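Local atomic coordinates of polymerase X (Deinococcus radiodurans, PDB entry 2W9M), a protein that probably extends DNA strands from deoxyribonucleoside triphosphates as a family X polymerase and carries a zinc-binding PHP domain. Residues 327-339 with 354-366. Numbering follows the deposited sequence.
Sequences LRGMIHTHSTWSD and LGHEFLGTADHSR. With ZN (zinc ion), chain C; ZN (zinc ion), chain D.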
loop_
_atom_site.group_PDB
_atom_site.type_symbol
_atom_site.label_atom_id
_atom_site.label_comp_id
_atom_site.label_asym_id
_atom_site.label_seq_id
_atom_site.Cartn_x
_atom_site.Cartn_y
_atom_site.Cartn_z
ATOM N N LEU A 327 11.913 -3.195 12.039
ATOM C CA LEU A 327 12.188 -2.229 10.989
ATOM C C LEU A 327 12.857 -0.984 11.562
ATOM O O LEU A 327 12.195 0.007 11.862
ATOM C CB LEU A 327 10.894 -1.857 10.261
ATOM C CG LEU A 327 10.424 -2.746 9.101
ATOM C CD1 LEU A 327 10.785 -4.211 9.298
ATOM C CD2 LEU A 327 8.927 -2.574 8.900
ATOM N N ARG A 328 14.172 -1.046 11.718
ATOM C CA ARG A 328 14.926 0.089 12.236
ATOM C C ARG A 328 14.929 1.244 11.241
ATOM O O ARG A 328 14.738 2.400 11.616
ATOM C CB ARG A 328 16.359 -0.326 12.569
ATOM C CG ARG A 328 16.466 -1.361 13.681
ATOM C CD ARG A 328 17.908 -1.511 14.135
ATOM N NE ARG A 328 18.073 -2.532 15.168
ATOM C CZ ARG A 328 19.251 -2.937 15.636
ATOM N NH1 ARG A 328 20.375 -2.407 15.162
ATOM N NH2 ARG A 328 19.311 -3.873 16.576
ATOM N N GLY A 329 15.142 0.928 9.971
ATOM C CA GLY A 329 15.206 1.945 8.940
ATOM C C GLY A 329 13.925 2.048 8.141
ATOM O O GLY A 329 13.480 1.065 7.547
ATOM N N MET A 330 13.334 3.239 8.129
ATOM C CA MET A 330 12.117 3.488 7.357
ATOM C C MET A 330 12.430 4.243 6.069
ATOM O O MET A 330 12.359 5.471 6.021
ATOM C CB MET A 330 11.099 4.260 8.197
ATOM C CG MET A 330 10.575 3.482 9.397
ATOM S SD MET A 330 9.208 2.373 8.996
ATOM C CE MET A 330 10.029 1.137 7.989
ATOM N N ILE A 331 12.777 3.504 5.021
ATOM C CA ILE A 331 13.237 4.134 3.788
ATOM C C ILE A 331 12.136 4.247 2.740
ATOM O O ILE A 331 11.050 3.678 2.893
ATOM C CB ILE A 331 14.459 3.406 3.185
ATOM C CG1 ILE A 331 14.066 2.014 2.684
ATOM C CG2 ILE A 331 15.594 3.335 4.206
ATOM C CD1 ILE A 331 15.203 1.268 2.001
ATOM N N HIS A 332 12.436 4.993 1.680
ATOM C CA HIS A 332 11.475 5.290 0.628
ATOM C C HIS A 332 10.240 6.007 1.182
ATOM O O HIS A 332 9.142 5.465 1.195
ATOM C CB HIS A 332 11.094 4.016 -0.133
ATOM C CG HIS A 332 10.264 4.271 -1.347
ATOM N ND1 HIS A 332 9.597 3.265 -2.020
ATOM C CD2 HIS A 332 9.970 5.415 -2.004
ATOM C CE1 HIS A 332 8.944 3.781 -3.041
ATOM N NE2 HIS A 332 9.152 5.088 -3.057
ATOM N N THR A 333 10.445 7.234 1.647
ATOM C CA THR A 333 9.359 8.074 2.130
ATOM C C THR A 333 9.340 9.361 1.309
ATOM O O THR A 333 10.351 9.730 0.713
ATOM C CB THR A 333 9.548 8.430 3.607
ATOM O OG1 THR A 333 10.764 9.170 3.761
ATOM C CG2 THR A 333 9.617 7.171 4.463
ATOM N N HIS A 334 8.198 10.039 1.267
ATOM C CA HIS A 334 8.083 11.274 0.493
ATOM C C HIS A 334 7.796 12.481 1.377
ATOM O O HIS A 334 7.180 12.357 2.432
ATOM C CB HIS A 334 7.020 11.138 -0.601
ATOM C CG HIS A 334 7.377 10.142 -1.659
ATOM N ND1 HIS A 334 7.874 10.506 -2.890
ATOM C CD2 HIS A 334 7.321 8.787 -1.661
ATOM C CE1 HIS A 334 8.108 9.422 -3.609
ATOM N NE2 HIS A 334 7.780 8.367 -2.882
ATOM N N SER A 335 8.258 13.646 0.935
ATOM C CA SER A 335 8.105 14.877 1.697
ATOM C C SER A 335 7.468 15.970 0.849
ATOM O O SER A 335 7.136 15.764 -0.319
ATOM C CB SER A 335 9.466 15.366 2.190
ATOM O OG SER A 335 10.224 15.919 1.122
ATOM N N THR A 336 7.322 17.143 1.451
ATOM C CA THR A 336 6.806 18.320 0.764
ATOM C C THR A 336 7.610 18.692 -0.488
ATOM O O THR A 336 7.063 19.274 -1.427
ATOM C CB THR A 336 6.723 19.511 1.735
ATOM O OG1 THR A 336 5.390 19.595 2.256
ATOM C CG2 THR A 336 7.071 20.811 1.031
ATOM N N TRP A 337 8.897 18.344 -0.505
ATOM C CA TRP A 337 9.747 18.568 -1.676
ATOM C C TRP A 337 9.159 17.945 -2.942
ATOM O O TRP A 337 9.335 18.463 -4.044
ATOM C CB TRP A 337 11.150 17.998 -1.442
ATOM C CG TRP A 337 11.976 18.806 -0.507
ATOM C CD1 TRP A 337 12.020 18.699 0.853
ATOM C CD2 TRP A 337 12.885 19.851 -0.858
ATOM N NE1 TRP A 337 12.902 19.615 1.372
ATOM C CE2 TRP A 337 13.445 20.339 0.340
ATOM C CE3 TRP A 337 13.282 20.426 -2.070
ATOM C CZ2 TRP A 337 14.378 21.373 0.363
ATOM C CZ3 TRP A 337 14.209 21.457 -2.046
ATOM C CH2 TRP A 337 14.746 21.918 -0.839
ATOM N N SER A 338 8.470 16.821 -2.776
ATOM C CA SER A 338 7.898 16.091 -3.899
ATOM C C SER A 338 6.371 16.196 -3.862
ATOM O O SER A 338 5.806 17.288 -3.965
ATOM C CB SER A 338 8.329 14.624 -3.832
ATOM O OG SER A 338 8.279 14.009 -5.102
ATOM N N ASP A 339 5.708 15.054 -3.701
ATOM C CA ASP A 339 4.260 15.024 -3.577
ATOM C C ASP A 339 3.812 14.524 -2.204
ATOM O O ASP A 339 2.724 13.981 -2.062
ATOM C CB ASP A 339 3.632 14.190 -4.696
ATOM C CG ASP A 339 4.032 12.727 -4.637
ATOM O OD1 ASP A 339 4.978 12.391 -3.892
ATOM O OD2 ASP A 339 3.399 11.906 -5.339
ATOM N N LEU A 354 7.445 6.461 16.460
ATOM C CA LEU A 354 6.819 5.184 16.132
ATOM C C LEU A 354 7.720 4.028 16.553
ATOM O O LEU A 354 7.311 2.867 16.525
ATOM C CB LEU A 354 6.496 5.093 14.642
ATOM C CG LEU A 354 5.279 5.898 14.191
ATOM C CD1 LEU A 354 5.228 6.001 12.676
ATOM C CD2 LEU A 354 4.005 5.273 14.734
ATOM N N GLY A 355 8.951 4.356 16.934
ATOM C CA GLY A 355 9.860 3.377 17.503
ATOM C C GLY A 355 10.979 2.914 16.592
ATOM O O GLY A 355 11.673 1.947 16.900
ATOM N N HIS A 356 11.165 3.596 15.468
ATOM C CA HIS A 356 12.190 3.196 14.513
ATOM C C HIS A 356 13.466 4.003 14.726
ATOM O O HIS A 356 13.518 4.878 15.589
ATOM C CB HIS A 356 11.676 3.328 13.077
ATOM C CG HIS A 356 10.347 2.673 12.851
ATOM N ND1 HIS A 356 10.179 1.305 12.858
ATOM C CD2 HIS A 356 9.120 3.199 12.619
ATOM C CE1 HIS A 356 8.909 1.017 12.637
ATOM N NE2 HIS A 356 8.244 2.149 12.491
ATOM N N GLU A 357 14.492 3.708 13.938
ATOM C CA GLU A 357 15.814 4.278 14.167
ATOM C C GLU A 357 16.170 5.437 13.236
ATOM O O GLU A 357 16.690 6.452 13.689
ATOM C CB GLU A 357 16.880 3.185 14.083
ATOM C CG GLU A 357 18.306 3.700 14.152
ATOM C CD GLU A 357 19.321 2.579 14.280
ATOM O OE1 GLU A 357 20.442 2.738 13.744
ATOM O OE2 GLU A 357 18.994 1.544 14.911
ATOM N N PHE A 358 15.897 5.295 11.944
ATOM C CA PHE A 358 16.254 6.345 10.992
ATOM C C PHE A 358 15.293 6.440 9.805
ATOM O O PHE A 358 14.560 5.498 9.507
ATOM C CB PHE A 358 17.710 6.188 10.516
ATOM C CG PHE A 358 17.939 5.000 9.617
ATOM C CD1 PHE A 358 18.155 3.738 10.151
ATOM C CD2 PHE A 358 17.952 5.148 8.238
ATOM C CE1 PHE A 358 18.371 2.643 9.325
ATOM C CE2 PHE A 358 18.167 4.058 7.407
ATOM C CZ PHE A 358 18.374 2.806 7.953
ATOM N N LEU A 359 15.303 7.595 9.144
ATOM C CA LEU A 359 14.402 7.858 8.025
ATOM C C LEU A 359 15.141 7.845 6.698
ATOM O O LEU A 359 16.225 8.405 6.570
ATOM C CB LEU A 359 13.711 9.213 8.197
ATOM C CG LEU A 359 12.859 9.704 7.021
ATOM C CD1 LEU A 359 11.499 9.016 6.996
ATOM C CD2 LEU A 359 12.686 11.211 7.090
ATOM N N GLY A 360 14.535 7.205 5.707
ATOM C CA GLY A 360 15.075 7.193 4.365
ATOM C C GLY A 360 14.303 8.115 3.445
ATOM O O GLY A 360 13.151 7.858 3.093
ATOM N N THR A 361 14.948 9.206 3.064
ATOM C CA THR A 361 14.395 10.161 2.115
ATOM C C THR A 361 14.360 9.550 0.718
ATOM O O THR A 361 15.255 8.792 0.354
ATOM C CB THR A 361 15.259 11.440 2.108
ATOM O OG1 THR A 361 14.798 12.323 3.137
ATOM C CG2 THR A 361 15.192 12.141 0.761
ATOM N N ALA A 362 13.329 9.872 -0.062
ATOM C CA ALA A 362 13.201 9.325 -1.416
ATOM C C ALA A 362 12.089 9.977 -2.239
ATOM O O ALA A 362 11.120 9.319 -2.616
ATOM C CB ALA A 362 13.001 7.814 -1.361
ATOM N N ASP A 363 12.238 11.265 -2.525
ATOM C CA ASP A 363 11.258 11.992 -3.328
ATOM C C ASP A 363 11.458 11.709 -4.817
ATOM O O ASP A 363 12.516 11.230 -5.224
ATOM C CB ASP A 363 11.339 13.495 -3.026
ATOM C CG ASP A 363 10.710 13.853 -1.684
ATOM O OD1 ASP A 363 9.489 13.646 -1.527
ATOM O OD2 ASP A 363 11.431 14.334 -0.785
ATOM N N HIS A 364 10.439 11.986 -5.627
ATOM C CA HIS A 364 10.513 11.696 -7.055
ATOM C C HIS A 364 11.508 12.606 -7.753
ATOM O O HIS A 364 11.978 13.592 -7.183
ATOM C CB HIS A 364 9.153 11.864 -7.731
ATOM C CG HIS A 364 8.050 11.114 -7.063
ATOM N ND1 HIS A 364 7.744 9.809 -7.377
ATOM C CD2 HIS A 364 7.179 11.489 -6.100
ATOM C CE1 HIS A 364 6.731 9.410 -6.628
ATOM N NE2 HIS A 364 6.371 10.409 -5.844
ATOM N N SER A 365 11.792 12.281 -9.009
ATOM C CA SER A 365 12.751 13.030 -9.804
ATOM C C SER A 365 12.092 13.734 -10.987
ATOM O O SER A 365 10.941 13.460 -11.312
ATOM C CB SER A 365 13.836 12.085 -10.307
ATOM O OG SER A 365 13.265 10.914 -10.854
ATOM N N ARG A 366 12.835 14.655 -11.600
ATOM C CA ARG A 366 12.465 15.312 -12.860
ATOM C C ARG A 366 11.211 14.760 -13.535
ATOM O O ARG A 366 10.163 15.402 -13.546
ATOM C CB ARG A 366 13.628 15.189 -13.854
ATOM C CG ARG A 366 14.470 16.433 -14.055
ATOM C CD ARG A 366 14.002 17.217 -15.280
ATOM N NE ARG A 366 13.219 18.400 -14.931
ATOM C CZ ARG A 366 12.451 19.070 -15.787
ATOM N NH1 ARG A 366 12.346 18.664 -17.047
ATOM N NH2 ARG A 366 11.781 20.142 -15.378
HETATM ZN ZN ZN C . 4.612 10.031 -4.833
HETATM ZN ZN ZN D . 7.462 6.338 -3.904
HETATM O O HOH W 1 11.362 12.301 1.281
#
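His334 and His364 stack in an offset manner, centroids 4.2 Å apart and planes at 30°, each ring serving a different zinc. CE1 of His334 sits over one face of His364, towards its rim, while NE2 of His334 binds one zinc ion at 2.3 Å beside NE2 of His332; Glu401 and Asp516 complete that site, and Glu401 also serves a third zinc ion. NE2 of His364 reaches a second zinc ion at 2.1 Å; Asp339 binds this metal unevenly, OD2 closer than OD1, its carboxylate plane 81° from the His364 ring, and His518 adds a further ligand. Asp363 takes the hydroxyl of Ser335 on the syn side of OD2 (OG to OD2 2.8 Å), and Ser338 OG, anti to its own backbone N (chi1 -156°), accepts the backbone N-H of His364, fixing the chain where the ligand begins. ND1 of His332 is hydrogen-bonded to Glu487, a second-shell residue that fixes the ring's rotation.

Towards the start of the strands, Met330, bent at both chi2 and chi3, lays SD over the centre of the His356 ring, 3.7 Å from its centroid, while ND1 of that ring donates to Leu327 O in a short but bent bond (2.6 Å), the oxygen tilted from the ring plane. On the opposite face of the sheet, Gly329 CA makes a CH-pi contact with the Phe358 ring, 3.5 Å from the centroid to CA. Parallel ladder bonds such as Met330 N to Phe358 O run between these side chains until a beta bulge shifts the register; beyond it Gly360 O accepts both the N-H and the hydroxyl of Thr333. With helix 344-353 as the crossover, this is the first beta-alpha-beta unit of the distorted (βα)7 barrel of PHP domains, whose C-terminal strand ends and following loops carry the zinc ligands.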